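Local coordinates for 2-polyprenyl-6-methoxyphenol hydroxylase-like FAD-dependent oxidoreductase (Streptomyces sp. NRRL 11266, PDB 6UI5), which binds flavin-adenine dinucleotide and is a FAD-dependent oxidoreductase of the aromatic-ring hydroxylase type, at residues T489-R492 with T493-A497. Residues are numbered along the deposited sequence; the frame is centred on the assembly and turned at random.
Sequences TALR and TWFGA
Leu491 and Phe495, one helical turn apart, make the tight side of this contact: CD2 of Leu491 lies 3.7 Å from CD1 of Phe495, approaching the ring obliquely. In Leu491, CG stands anti to the carbonyl carbon and beside the backbone N (chi1 -75°), and CD2 is the branch that touches the ring. Their backbones are tied as well: Phe495 N hydrogen-bonds to Leu491 O at 2.9 Å, although the donor sits 36° out of the carbonyl plane rather than on a lone pair. One residue back, Trp494 N bonds to Ala490 O at 3.1 Å with a wider N-H...O angle of 154°, and CD1 of the indole comes within 3.5 Å of that same oxygen. Both bonds are i to i+4 links in the last turn of helix 484-495, within the C-terminal, thioredoxin-clan region of the chain. Here Ala490 and Leu491 pack on Leu467 of strand 465-468, while Trp494 reaches Ser326 and Glu330 of helix 325-346 and forms a cation-pi pair with Arg469. Gly496, with positive phi, leaves the helical conformation; its N makes a weak hydrogen bond to Arg492 O at 3.0 Å, and its O accepts a hydrogen bond from Trp447 NE1. Another flank of the helix is looser: CG2 of Thr489 and CG2 of Thr493 are 4.0 Å apart. On the solvent side lies exposed Arg492, its side chain extended from CG to NE and in contact with Pro498.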
# COMPACT_ATOMS: atom_id res chain seq x y z
N THR A 489 18.53 32.05 11.17
CA THR A 489 18.74 31.43 9.87
C THR A 489 17.41 31.30 9.12
O THR A 489 17.26 31.79 8.00
CB THR A 489 19.43 30.08 10.05
OG1 THR A 489 20.77 30.28 10.55
CG2 THR A 489 19.47 29.30 8.73
N ALA A 490 16.42 30.70 9.79
CA ALA A 490 15.07 30.61 9.28
C ALA A 490 14.54 31.96 8.79
O ALA A 490 13.91 32.05 7.73
CB ALA A 490 14.17 30.04 10.37
N LEU A 491 14.81 33.02 9.54
CA LEU A 491 14.31 34.32 9.14
C LEU A 491 14.99 34.82 7.87
O LEU A 491 14.34 35.45 7.02
CB LEU A 491 14.48 35.32 10.27
CG LEU A 491 13.46 35.09 11.37
CD1 LEU A 491 13.91 35.84 12.61
CD2 LEU A 491 12.03 35.54 10.93
N ARG A 492 16.30 34.56 7.73
CA ARG A 492 16.98 34.98 6.50
C ARG A 492 16.49 34.19 5.29
O ARG A 492 16.36 34.75 4.19
CB ARG A 492 18.49 34.85 6.65
CG ARG A 492 19.07 35.83 7.65
CD ARG A 492 20.53 35.52 8.01
NE ARG A 492 20.99 36.40 9.08
CZ ARG A 492 21.33 37.67 8.91
NH1 ARG A 492 21.25 38.22 7.70
NH2 ARG A 492 21.73 38.40 9.94
N THR A 493 16.22 32.89 5.47
CA THR A 493 15.95 32.10 4.28
C THR A 493 14.53 32.30 3.78
O THR A 493 14.31 32.26 2.57
CB THR A 493 16.26 30.61 4.53
OG1 THR A 493 15.13 29.93 5.08
CG2 THR A 493 17.48 30.43 5.45
N TRP A 494 13.58 32.58 4.68
CA TRP A 494 12.18 32.76 4.32
C TRP A 494 11.75 34.21 4.24
O TRP A 494 10.92 34.55 3.39
CB TRP A 494 11.28 32.02 5.32
CG TRP A 494 11.44 30.55 5.19
CD1 TRP A 494 11.84 29.70 6.16
CD2 TRP A 494 11.21 29.76 4.02
NE1 TRP A 494 11.89 28.41 5.67
CE2 TRP A 494 11.51 28.42 4.35
CE3 TRP A 494 10.77 30.05 2.72
CZ2 TRP A 494 11.41 27.37 3.43
CZ3 TRP A 494 10.66 29.01 1.80
CH2 TRP A 494 10.98 27.69 2.17
N PHE A 495 12.27 35.09 5.09
CA PHE A 495 11.89 36.49 5.02
C PHE A 495 13.02 37.38 4.52
O PHE A 495 12.83 38.61 4.43
CB PHE A 495 11.39 36.98 6.39
CG PHE A 495 10.21 36.20 6.91
CD1 PHE A 495 10.39 35.06 7.67
CD2 PHE A 495 8.90 36.62 6.64
CE1 PHE A 495 9.31 34.35 8.16
CE2 PHE A 495 7.81 35.92 7.14
CZ PHE A 495 8.01 34.77 7.90
N GLY A 496 14.19 36.81 4.21
CA GLY A 496 15.22 37.58 3.54
C GLY A 496 16.02 38.49 4.47
O GLY A 496 16.09 38.29 5.68
N ALA A 497 16.60 39.52 3.86
CA ALA A 497 17.62 40.32 4.51
C ALA A 497 17.07 41.00 5.77
O ALA A 497 15.88 41.30 5.85
CB ALA A 497 18.18 41.36 3.54